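Local coordinates for phosphate binding protein (PDB 4JWO), which probably binds phosphate and takes part in its transport across the cytoplasmic membrane, at residues I59-I63 against F86-K90; T98-F102 against T113-I119; E162-I166 against E178-W183. All blocks are in the same frame, centred on the assembly; numbering follows the deposited sequence.

Contact 1: residues I59-I63 against F86-K90; sequences ISGTI and FPEVK
V89 lies against I59 and I63 on one face of a short parallel strand pair, and each of its two branches meets a different isoleucine. Its CB stands 4.0 Å from O of G61, the residue it bridges. From there CG1, trans to the valine's own N (chi1 -168°), runs on past that oxygen to meet CD1 of I63 at 3.7 Å. CG2 takes the other direction and reaches CG2 of I59 at 3.5 Å, tighter than usual for two methyls. I59 and V89 run alongside each other here and point the same way. I59 also serves F86: its CB is 4.1 Å from CD1 of the ring, while its CG2 lies over one ring face, displaced toward the rim.

The segments open strands 61-67 and 89-93 of a beta-alpha-beta unit in the periplasmic-binding-protein fold, with helix 72-85 making the crossover. F86 is where the chain leaves that helix, and a type I turn from F86 to V89, closed by V89 N on F86 O, steers it into the second strand. Helix 298-308 touches I59, I63 and F86, and the F86 ring meets F82 edge-to-face.

The backbone ladder alternates as expected of parallel strands. G61 N donates to O of E88 at 3.0 Å, and G61 O accepts from N of K90 at 2.9 Å, so G61 grips the residues flanking V89. K90 O in turn receives I63 N at 2.9 Å. With phi at 121°, G61 adopts a conformation in which a CB would press on the carbonyl oxygen of S60. On the opposite face T62 and K90 extend side by side, the lysine CE passing 4.1 Å from the threonine OG1.

Contact 2: residues T98-F102 against T113-I119; sequences TGGGF and TGASRPI. With SO4 (sulfate ion), chain B.
T98 faces R117 and S116 at the start of helix 98-106, where the binding-protein fold uses helix N termini and neighbouring loops to hold an oxyanion. A sulfate, probably from the crystallisation liquor, sits here and is consistent with a phosphate site. The two branches of T98 divide the work. Its OG1, trans to the carbonyl carbon (chi1 -67°), donates to sulfate O2 at 2.6 Å and receives a nearly straight bond (170°) from S116 N, so the loop backbone fixes the hydroxyl's direction. T98 N points at sulfate O3, and S68 OG and S69 N also bond to the anion.

The CG2 branch rests 3.6 Å above the centre of the R117 guanidinium. That plane lies only 12° from the plane of the F102 ring, with R117 NH1 3.6 Å from F102 CE2. NH1 also binds P118 O from above the carbonyl plane, while NH2 forms a salt bridge with E123. With a methionine in place of R117, E123 would probably lose its charged mate and P118 O its donor, leaving the loop into I119 less firmly held.

F102 crosses I119 at about a right angle. I119 CG1 stands over the ring face, 4.1 Å from its centroid, and A115 CB approaches CE2 at 3.8 Å. Y289, on strand 283-291, adds an edge-to-face ring. Helix and strand come close at G101, where a CB would collide with T113 OG1. Near the F102 ring, a water donates to T98 O and to G114 O, and accepts from T113 OG1 at 2.7 Å.

Contact 3: residues E162-I166 against E178-W183; sequences ELNKI and EVREGW
E162 and R180 form a two-pronged salt bridge that, in the periplasmic-binding-protein fold, ties helix 160-167, which follows strand 157-159, to the loop leading toward strand 189-192. R180 approaches side-on. Its NH2 meets E162 OE1 at 2.8 Å, in the guanidinium plane and on the syn lone pair, while NE reaches OE2, also at 2.8 Å but somewhat out of both planes. The two flat groups are nearly coplanar, and the paired bonds restrict rotation of the carboxylate. A water bridges helix and loop by donating to V179 O and, at 2.7 Å, to E162 OE2.

One helical turn on, K165 stretches out fully extended to place NZ 2.9 Å from E178 O and 3.1 Å from V179 O, the latter from well above the carbonyl plane. V179 packs against the helix. Its CG1 lies 3.8 Å from CB of E162, and its CG2 is 3.7 Å from CG1 of I166.

In the next shell, V173 and I188 also pack on V179, and F154 meets the W183 indole edge-to-face. A type II turn from R180 to W183 folds the chain back, with G182 at its third position in a conformation hostile to a CB. W183 thereby sets the arginine: R180 CB sits over the centre of the indole, whose CZ2 lies above a face of the guanidinium.

How the contacts relate
Contact 2 is the buried one, its centre about 12 Å from that of the chain, whereas contacts 1 and 3 are partly buried, lie farther out and fall on opposite sides of the chain's centre. Contacts 1 and 2 belong to the same sheet, since strands 61-67 and 112-115 are neighbours and strand 89-93 is followed by helix 98-106; even so, their nearest atoms stay about 8 Å apart. Contact 3 shares no element with them, its centre lying about 32 Å from that of contact 2. Backbone pairing with aliphatic cover dominates at 59-63/86-90, hydroxyls and a helix start facing an anion at 98-102/113-119, and charged side chains at 162-166/178-183.

Contact 1: residues I59-I63 against F86-K90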
ATOM      1  N   ILE A  59     -26.297   3.324 -17.225  1.00 76.46           N
ATOM      2  CA  ILE A  59     -25.599   3.759 -16.019  1.00 67.60           C
ATOM      3  C   ILE A  59     -24.987   5.147 -16.242  1.00 69.01           C
ATOM      4  O   ILE A  59     -24.343   5.384 -17.265  1.00 73.45           O
ATOM      5  CB  ILE A  59     -24.494   2.749 -15.620  1.00 69.46           C
ATOM      6  CG1 ILE A  59     -25.114   1.484 -15.024  1.00 69.38           C
ATOM      7  CG2 ILE A  59     -23.546   3.358 -14.616  1.00 70.01           C
ATOM      8  CD1 ILE A  59     -25.967   1.735 -13.794  1.00 66.63           C
ATOM      9  N   SER A  60     -25.188   6.065 -15.295  1.00 63.80           N
ATOM     10  CA  SER A  60     -24.709   7.439 -15.464  1.00 65.45           C
ATOM     11  C   SER A  60     -24.458   8.192 -14.155  1.00 62.56           C
ATOM     12  O   SER A  60     -24.902   7.772 -13.087  1.00 64.89           O
ATOM     13  CB  SER A  60     -25.700   8.235 -16.310  1.00 68.22           C
ATOM     14  OG  SER A  60     -26.872   8.526 -15.567  1.00 70.10           O
ATOM     15  N   GLY A  61     -23.754   9.316 -14.257  1.00 61.20           N
ATOM     16  CA  GLY A  61     -23.533  10.186 -13.115  1.00 64.07           C
ATOM     17  C   GLY A  61     -22.076  10.416 -12.754  1.00 59.27           C
ATOM     18  O   GLY A  61     -21.167   9.878 -13.389  1.00 66.81           O
ATOM     19  N   THR A  62     -21.859  11.224 -11.722  1.00 56.88           N
ATOM     20  CA  THR A  62     -20.517  11.518 -11.239  1.00 55.89           C
ATOM     21  C   THR A  62     -20.242  10.776  -9.938  1.00 49.59           C
ATOM     22  O   THR A  62     -21.075  10.767  -9.032  1.00 49.81           O
ATOM     23  CB  THR A  62     -20.329  13.026 -10.996  1.00 63.02           C
ATOM     24  OG1 THR A  62     -20.692  13.749 -12.177  1.00 66.77           O
ATOM     25  CG2 THR A  62     -18.882  13.341 -10.632  1.00 59.76           C
ATOM     26  N   ILE A  63     -19.071  10.149  -9.861  1.00 46.65           N
ATOM     27  CA  ILE A  63     -18.606   9.510  -8.637  1.00 43.83           C
ATOM     28  C   ILE A  63     -17.344  10.228  -8.176  1.00 41.98           C
ATOM     29  O   ILE A  63     -16.355  10.284  -8.906  1.00 43.32           O
ATOM     30  CB  ILE A  63     -18.289   8.023  -8.869  1.00 42.21           C
ATOM     31  CG1 ILE A  63     -19.451   7.328  -9.579  1.00 44.45           C
ATOM     32  CG2 ILE A  63     -17.985   7.318  -7.550  1.00 39.72           C
ATOM     33  CD1 ILE A  63     -19.120   5.927 -10.052  1.00 48.16           C
ATOM     34  N   PHE A  86     -18.578   2.297 -19.265  1.00 60.41           N
ATOM     35  CA  PHE A  86     -19.766   3.095 -18.964  1.00 60.43           C
ATOM     36  C   PHE A  86     -19.524   4.583 -19.222  1.00 64.26           C
ATOM     37  O   PHE A  86     -19.276   5.338 -18.281  1.00 68.67           O
ATOM     38  CB  PHE A  86     -20.163   2.907 -17.497  1.00 64.02           C
ATOM     39  CG  PHE A  86     -20.556   1.498 -17.146  1.00 66.84           C
ATOM     40  CD1 PHE A  86     -21.608   0.878 -17.800  1.00 68.75           C
ATOM     41  CD2 PHE A  86     -19.902   0.808 -16.136  1.00 65.69           C
ATOM     42  CE1 PHE A  86     -21.982  -0.413 -17.473  1.00 66.82           C
ATOM     43  CE2 PHE A  86     -20.275  -0.484 -15.802  1.00 61.92           C
ATOM     44  CZ  PHE A  86     -21.317  -1.094 -16.472  1.00 63.69           C
ATOM     45  N   PRO A  87     -19.612   5.013 -20.495  1.00 66.29           N
ATOM     46  CA  PRO A  87     -19.190   6.362 -20.908  1.00 66.72           C
ATOM     47  C   PRO A  87     -19.954   7.519 -20.260  1.00 69.13           C
ATOM     48  O   PRO A  87     -19.456   8.647 -20.275  1.00 72.75           O
ATOM     49  CB  PRO A  87     -19.434   6.360 -22.423  1.00 67.84           C
ATOM     50  CG  PRO A  87     -19.482   4.918 -22.807  1.00 68.02           C
ATOM     51  CD  PRO A  87     -20.099   4.221 -21.637  1.00 65.84           C
ATOM     52  N   GLU A  88     -21.133   7.251 -19.707  1.00 65.23           N
ATOM     53  CA  GLU A  88     -21.950   8.301 -19.099  1.00 66.85           C
ATOM     54  C   GLU A  88     -21.659   8.466 -17.613  1.00 68.11           C
ATOM     55  O   GLU A  88     -22.376   9.176 -16.903  1.00 64.96           O
ATOM     56  CB  GLU A  88     -23.435   8.022 -19.320  1.00 70.75           C
ATOM     57  CG  GLU A  88     -23.847   8.110 -20.776  1.00 75.63           C
ATOM     58  CD  GLU A  88     -25.025   7.220 -21.101  1.00 86.22           C
ATOM     59  OE1 GLU A  88     -24.796   6.111 -21.632  1.00 90.44           O
ATOM     60  OE2 GLU A  88     -26.177   7.626 -20.831  1.00 87.45           O
ATOM     61  N   VAL A  89     -20.600   7.807 -17.154  1.00 59.14           N
ATOM     62  CA  VAL A  89     -20.138   7.938 -15.782  1.00 60.32           C
ATOM     63  C   VAL A  89     -18.824   8.703 -15.759  1.00 56.37           C
ATOM     64  O   VAL A  89     -17.875   8.344 -16.459  1.00 58.14           O
ATOM     65  CB  VAL A  89     -19.913   6.565 -15.137  1.00 60.25           C
ATOM     66  CG1 VAL A  89     -19.708   6.714 -13.639  1.00 56.79           C
ATOM     67  CG2 VAL A  89     -21.090   5.674 -15.416  1.00 64.99           C
ATOM     68  N   LYS A  90     -18.774   9.765 -14.961  1.00 56.64           N
ATOM     69  CA  LYS A  90     -17.533  10.511 -14.788  1.00 57.36           C
ATOM     70  C   LYS A  90     -16.953  10.253 -13.406  1.00 51.07           C
ATOM     71  O   LYS A  90     -17.613  10.480 -12.391  1.00 54.15           O
ATOM     72  CB  LYS A  90     -17.749  12.014 -15.000  1.00 56.99           C
ATOM     73  CG  LYS A  90     -16.456  12.831 -14.997  1.00 63.58           C
ATOM     74  CD  LYS A  90     -16.712  14.297 -15.357  1.00 73.10           C
ATOM     75  CE  LYS A  90     -17.386  15.065 -14.218  1.00 75.57           C
ATOM     76  NZ  LYS A  90     -16.420  15.881 -13.416  1.00 72.67           N
TER

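Contact 2: residues T98-F102 against T113-I119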
ATOM      1  N   THR A  98      -5.323   8.968   3.411  1.00 22.71           N
ATOM      2  CA  THR A  98      -6.333   8.165   4.094  1.00 22.93           C
ATOM      3  C   THR A  98      -7.131   9.034   5.049  1.00 27.90           C
ATOM      4  O   THR A  98      -8.357   9.056   4.996  1.00 27.31           O
ATOM      5  CB  THR A  98      -5.724   6.982   4.859  1.00 23.67           C
ATOM      6  OG1 THR A  98      -5.171   6.039   3.929  1.00 22.90           O
ATOM      7  CG2 THR A  98      -6.794   6.285   5.673  1.00 26.66           C
ATOM      8  N   GLY A  99      -6.427   9.763   5.910  1.00 30.92           N
ATOM      9  CA  GLY A  99      -7.073  10.626   6.880  1.00 28.21           C
ATOM     10  C   GLY A  99      -7.746  11.810   6.217  1.00 28.94           C
ATOM     11  O   GLY A  99      -8.853  12.200   6.599  1.00 30.59           O
ATOM     12  N   GLY A 100      -7.074  12.390   5.226  1.00 32.21           N
ATOM     13  CA  GLY A 100      -7.641  13.489   4.468  1.00 35.23           C
ATOM     14  C   GLY A 100      -8.895  13.047   3.743  1.00 30.30           C
ATOM     15  O   GLY A 100      -9.881  13.767   3.700  1.00 32.14           O
ATOM     16  N   GLY A 101      -8.854  11.842   3.176  1.00 34.21           N
ATOM     17  CA  GLY A 101     -10.015  11.283   2.508  1.00 29.00           C
ATOM     18  C   GLY A 101     -11.169  11.025   3.464  1.00 31.95           C
ATOM     19  O   GLY A 101     -12.323  11.287   3.143  1.00 33.42           O
ATOM     20  N   PHE A 102     -10.861  10.486   4.638  1.00 32.97           N
ATOM     21  CA  PHE A 102     -11.896  10.268   5.641  1.00 30.85           C
ATOM     22  C   PHE A 102     -12.493  11.590   6.130  1.00 33.22           C
ATOM     23  O   PHE A 102     -13.671  11.649   6.490  1.00 34.89           O
ATOM     24  CB  PHE A 102     -11.355   9.460   6.828  1.00 30.05           C
ATOM     25  CG  PHE A 102     -11.431   7.965   6.642  1.00 32.57           C
ATOM     26  CD1 PHE A 102     -12.644   7.337   6.386  1.00 35.74           C
ATOM     27  CD2 PHE A 102     -10.295   7.187   6.762  1.00 26.76           C
ATOM     28  CE1 PHE A 102     -12.708   5.949   6.234  1.00 31.92           C
ATOM     29  CE2 PHE A 102     -10.354   5.799   6.611  1.00 31.00           C
ATOM     30  CZ  PHE A 102     -11.562   5.190   6.347  1.00 33.63           C
ATOM     31  N   THR A 113     -14.026   6.538  -0.581  1.00 29.10           N
ATOM     32  CA  THR A 113     -12.685   6.876  -0.127  1.00 27.62           C
ATOM     33  C   THR A 113     -11.794   5.639   0.034  1.00 25.56           C
ATOM     34  O   THR A 113     -12.235   4.595   0.524  1.00 26.70           O
ATOM     35  CB  THR A 113     -12.717   7.764   1.144  1.00 32.63           C
ATOM     36  OG1 THR A 113     -11.428   8.354   1.351  1.00 29.81           O
ATOM     37  CG2 THR A 113     -13.138   6.966   2.370  1.00 30.78           C
ATOM     38  N   GLY A 114     -10.553   5.768  -0.419  1.00 24.34           N
ATOM     39  CA  GLY A 114      -9.575   4.687  -0.359  1.00 23.17           C
ATOM     40  C   GLY A 114      -8.731   4.841   0.889  1.00 21.68           C
ATOM     41  O   GLY A 114      -8.304   5.948   1.214  1.00 23.03           O
ATOM     42  N   ALA A 115      -8.496   3.743   1.602  1.00 20.72           N
ATOM     43  CA  ALA A 115      -7.795   3.813   2.877  1.00 20.30           C
ATOM     44  C   ALA A 115      -6.689   2.780   2.935  1.00 22.90           C
ATOM     45  O   ALA A 115      -6.887   1.634   2.530  1.00 21.76           O
ATOM     46  CB  ALA A 115      -8.765   3.594   4.018  1.00 22.17           C
ATOM     47  N   SER A 116      -5.528   3.187   3.441  1.00 21.81           N
ATOM     48  CA  SER A 116      -4.430   2.237   3.584  0.52 21.22           C
ATOM     49  C   SER A 116      -4.452   1.611   4.973  1.00 21.60           C
ATOM     50  O   SER A 116      -3.563   0.853   5.335  1.00 19.96           O
ATOM     51  CB  SER A 116      -3.090   2.914   3.334  0.52 22.67           C
ATOM     52  OG  SER A 116      -2.832   3.879   4.328  0.52 20.66           O
ATOM     53  N   ARG A 117      -5.487   1.923   5.736  1.00 22.67           N
ATOM     54  CA  ARG A 117      -5.698   1.326   7.048  1.00 23.38           C
ATOM     55  C   ARG A 117      -7.189   1.348   7.284  1.00 26.20           C
ATOM     56  O   ARG A 117      -7.896   2.135   6.656  1.00 26.45           O
ATOM     57  CB  ARG A 117      -5.009   2.158   8.129  1.00 26.23           C
ATOM     58  CG  ARG A 117      -5.394   3.624   8.087  1.00 30.31           C
ATOM     59  CD  ARG A 117      -5.323   4.285   9.448  1.00 35.30           C
ATOM     60  NE  ARG A 117      -5.572   5.724   9.347  1.00 36.74           N
ATOM     61  CZ  ARG A 117      -6.781   6.268   9.252  1.00 33.71           C
ATOM     62  NH1 ARG A 117      -7.855   5.489   9.251  1.00 29.95           N
ATOM     63  NH2 ARG A 117      -6.916   7.589   9.155  1.00 33.34           N
ATOM     64  N   PRO A 118      -7.680   0.503   8.195  1.00 24.09           N
ATOM     65  CA  PRO A 118      -9.108   0.570   8.513  1.00 23.31           C
ATOM     66  C   PRO A 118      -9.477   1.924   9.113  1.00 25.70           C
ATOM     67  O   PRO A 118      -8.636   2.587   9.730  1.00 25.47           O
ATOM     68  CB  PRO A 118      -9.279  -0.526   9.563  1.00 26.66           C
ATOM     69  CG  PRO A 118      -8.143  -1.462   9.332  1.00 26.25           C
ATOM     70  CD  PRO A 118      -7.004  -0.586   8.923  1.00 23.03           C
ATOM     71  N   ILE A 119     -10.728   2.329   8.919  1.00 25.23           N
ATOM     72  CA  ILE A 119     -11.292   3.486   9.597  1.00 29.04           C
ATOM     73  C   ILE A 119     -11.020   3.410  11.103  1.00 28.99           C
ATOM     74  O   ILE A 119     -11.112   2.336  11.699  1.00 29.80           O
ATOM     75  CB  ILE A 119     -12.809   3.579   9.304  1.00 30.52           C
ATOM     76  CG1 ILE A 119     -13.393   4.908   9.778  1.00 30.17           C
ATOM     77  CG2 ILE A 119     -13.581   2.383   9.891  1.00 29.62           C
ATOM     78  CD1 ILE A 119     -14.853   5.044   9.431  1.00 32.34           C
TER
HETATM   79  S   SO4 B 401      -1.908   7.366   3.135  1.00 45.02           S
HETATM   80  O1  SO4 B 401      -0.484   7.059   3.184  1.00 41.94           O
HETATM   81  O2  SO4 B 401      -2.708   6.152   3.214  1.00 49.46           O
HETATM   82  O3  SO4 B 401      -2.231   8.206   4.275  1.00 33.74           O
HETATM   83  O4  SO4 B 401      -2.197   8.047   1.868  1.00 41.77           O
HETATM   84  O   HOH W   1      -9.671   7.393   3.155  1.00 24.74           O

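Contact 3: residues E162-I166 against E178-W183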
ATOM      1  N   GLU A 162      15.921  -0.720  13.131  1.00 18.09           N
ATOM      2  CA  GLU A 162      17.141  -0.543  12.348  1.00 18.51           C
ATOM      3  C   GLU A 162      16.867   0.170  11.039  1.00 19.61           C
ATOM      4  O   GLU A 162      17.637   1.029  10.614  1.00 19.12           O
ATOM      5  CB  GLU A 162      17.842  -1.880  12.101  1.00 16.68           C
ATOM      6  CG  GLU A 162      18.597  -2.336  13.321  1.00 20.08           C
ATOM      7  CD  GLU A 162      18.954  -3.802  13.293  1.00 22.41           C
ATOM      8  OE1 GLU A 162      18.411  -4.550  12.449  1.00 19.83           O
ATOM      9  OE2 GLU A 162      19.785  -4.209  14.134  1.00 23.52           O
ATOM     10  N   LEU A 163      15.755  -0.172  10.404  1.00 17.98           N
ATOM     11  CA  LEU A 163      15.390   0.506   9.168  1.00 16.55           C
ATOM     12  C   LEU A 163      15.122   1.989   9.424  1.00 19.11           C
ATOM     13  O   LEU A 163      15.455   2.845   8.594  1.00 18.35           O
ATOM     14  CB  LEU A 163      14.202  -0.199   8.508  1.00 15.63           C
ATOM     15  CG  LEU A 163      14.573  -1.595   7.956  1.00 16.58           C
ATOM     16  CD1 LEU A 163      13.331  -2.431   7.637  1.00 19.15           C
ATOM     17  CD2 LEU A 163      15.465  -1.494   6.717  1.00 18.76           C
ATOM     18  N   ASN A 164      14.540   2.298  10.579  1.00 17.73           N
ATOM     19  CA  ASN A 164      14.282   3.686  10.955  1.00 17.32           C
ATOM     20  C   ASN A 164      15.589   4.421  11.222  1.00 22.29           C
ATOM     21  O   ASN A 164      15.761   5.573  10.850  1.00 19.29           O
ATOM     22  CB  ASN A 164      13.335   3.753  12.165  1.00 16.44           C
ATOM     23  CG  ASN A 164      13.218   5.141  12.741  1.00 22.99           C
ATOM     24  OD1 ASN A 164      13.611   5.378  13.886  1.00 30.22           O
ATOM     25  ND2 ASN A 164      12.671   6.074  11.962  1.00 20.72           N
ATOM     26  N   LYS A 165      16.528   3.732  11.853  1.00 22.15           N
ATOM     27  CA  LYS A 165      17.843   4.295  12.104  1.00 21.60           C
ATOM     28  C   LYS A 165      18.502   4.732  10.788  1.00 20.04           C
ATOM     29  O   LYS A 165      19.187   5.753  10.729  1.00 21.17           O
ATOM     30  CB  LYS A 165      18.704   3.240  12.811  1.00 24.53           C
ATOM     31  CG  LYS A 165      19.955   3.760  13.458  1.00 34.22           C
ATOM     32  CD  LYS A 165      20.650   2.618  14.191  1.00 33.15           C
ATOM     33  CE  LYS A 165      21.810   3.105  15.030  1.00 38.19           C
ATOM     34  NZ  LYS A 165      22.494   1.953  15.681  1.00 40.04           N
ATOM     35  N   ILE A 166      18.277   3.953   9.737  1.00 18.03           N
ATOM     36  CA  ILE A 166      18.852   4.234   8.420  1.00 17.67           C
ATOM     37  C   ILE A 166      18.072   5.322   7.668  1.00 16.59           C
ATOM     38  O   ILE A 166      18.665   6.232   7.085  1.00 17.75           O
ATOM     39  CB  ILE A 166      18.865   2.965   7.555  1.00 18.67           C
ATOM     40  CG1 ILE A 166      19.857   1.940   8.118  1.00 16.54           C
ATOM     41  CG2 ILE A 166      19.226   3.296   6.115  1.00 19.37           C
ATOM     42  CD1 ILE A 166      19.670   0.566   7.546  1.00 18.36           C
ATOM     43  N   GLU A 178      27.252   1.274  11.575  1.00 19.02           N
ATOM     44  CA  GLU A 178      26.512   2.237  12.375  1.00 19.56           C
ATOM     45  C   GLU A 178      25.089   1.762  12.654  1.00 23.80           C
ATOM     46  O   GLU A 178      24.398   2.338  13.493  1.00 28.32           O
ATOM     47  CB  GLU A 178      26.486   3.605  11.668  1.00 23.24           C
ATOM     48  CG  GLU A 178      27.838   4.299  11.652  1.00 29.89           C
ATOM     49  CD  GLU A 178      27.890   5.500  10.721  1.00 38.61           C
ATOM     50  OE1 GLU A 178      27.119   5.529   9.744  1.00 26.64           O
ATOM     51  OE2 GLU A 178      28.710   6.414  10.961  1.00 42.81           O
ATOM     52  N   VAL A 179      24.652   0.716  11.956  1.00 20.12           N
ATOM     53  CA  VAL A 179      23.297   0.195  12.132  1.00 21.19           C
ATOM     54  C   VAL A 179      23.244  -0.841  13.248  1.00 23.02           C
ATOM     55  O   VAL A 179      22.391  -0.782  14.124  1.00 23.88           O
ATOM     56  CB  VAL A 179      22.748  -0.415  10.832  1.00 20.28           C
ATOM     57  CG1 VAL A 179      21.288  -0.848  11.022  1.00 18.18           C
ATOM     58  CG2 VAL A 179      22.860   0.594   9.704  1.00 19.51           C
ATOM     59  N   ARG A 180      24.170  -1.787  13.215  1.00 19.25           N
ATOM     60  CA  ARG A 180      24.254  -2.812  14.248  1.00 22.50           C
ATOM     61  C   ARG A 180      25.712  -3.087  14.566  1.00 19.32           C
ATOM     62  O   ARG A 180      26.548  -3.145  13.661  1.00 19.06           O
ATOM     63  CB  ARG A 180      23.573  -4.110  13.798  1.00 20.34           C
ATOM     64  CG  ARG A 180      23.519  -5.189  14.890  1.00 20.79           C
ATOM     65  CD  ARG A 180      22.957  -6.484  14.350  1.00 18.14           C
ATOM     66  NE  ARG A 180      21.601  -6.316  13.836  1.00 21.34           N
ATOM     67  CZ  ARG A 180      20.802  -7.315  13.488  1.00 30.48           C
ATOM     68  NH1 ARG A 180      21.215  -8.566  13.632  1.00 32.50           N
ATOM     69  NH2 ARG A 180      19.586  -7.059  13.012  1.00 32.40           N
ATOM     70  N   GLU A 181      25.996  -3.255  15.857  1.00 20.44           N
ATOM     71  CA  GLU A 181      27.332  -3.540  16.365  1.00 26.72           C
ATOM     72  C   GLU A 181      27.987  -4.656  15.576  1.00 23.22           C
ATOM     73  O   GLU A 181      27.422  -5.742  15.440  1.00 22.67           O
ATOM     74  CB  GLU A 181      27.256  -3.972  17.837  1.00 27.22           C
ATOM     75  CG  GLU A 181      28.602  -4.306  18.449  1.00 41.70           C
ATOM     76  CD  GLU A 181      29.419  -3.070  18.759  1.00 54.59           C
ATOM     77  OE1 GLU A 181      28.817  -1.985  18.915  1.00 61.66           O
ATOM     78  OE2 GLU A 181      30.660  -3.182  18.845  1.00 59.78           O
ATOM     79  N   GLY A 182      29.171  -4.382  15.040  1.00 23.00           N
ATOM     80  CA  GLY A 182      29.970  -5.414  14.415  1.00 21.75           C
ATOM     81  C   GLY A 182      29.813  -5.551  12.913  1.00 19.35           C
ATOM     82  O   GLY A 182      30.643  -6.174  12.270  1.00 17.28           O
ATOM     83  N   TRP A 183      28.765  -4.963  12.349  1.00 17.55           N
ATOM     84  CA  TRP A 183      28.564  -5.034  10.902  1.00 16.00           C
ATOM     85  C   TRP A 183      29.706  -4.295  10.189  1.00 16.09           C
ATOM     86  O   TRP A 183      30.358  -3.431  10.787  1.00 17.72           O
ATOM     87  CB  TRP A 183      27.202  -4.444  10.518  1.00 17.98           C
ATOM     88  CG  TRP A 183      26.055  -5.383  10.721  1.00 14.69           C
ATOM     89  CD1 TRP A 183      26.113  -6.650  11.223  1.00 18.53           C
ATOM     90  CD2 TRP A 183      24.682  -5.128  10.413  1.00 14.99           C
ATOM     91  NE1 TRP A 183      24.851  -7.208  11.245  1.00 18.85           N
ATOM     92  CE2 TRP A 183      23.954  -6.293  10.755  1.00 16.62           C
ATOM     93  CE3 TRP A 183      23.992  -4.033   9.876  1.00 14.28           C
ATOM     94  CZ2 TRP A 183      22.571  -6.392  10.580  1.00 19.79           C
ATOM     95  CZ3 TRP A 183      22.614  -4.126   9.705  1.00 18.44           C
ATOM     96  CH2 TRP A 183      21.918  -5.302  10.057  1.00 19.33           C
TER
HETATM   97  O   HOH W   2      20.988  -2.435  15.834  1.00 27.72           O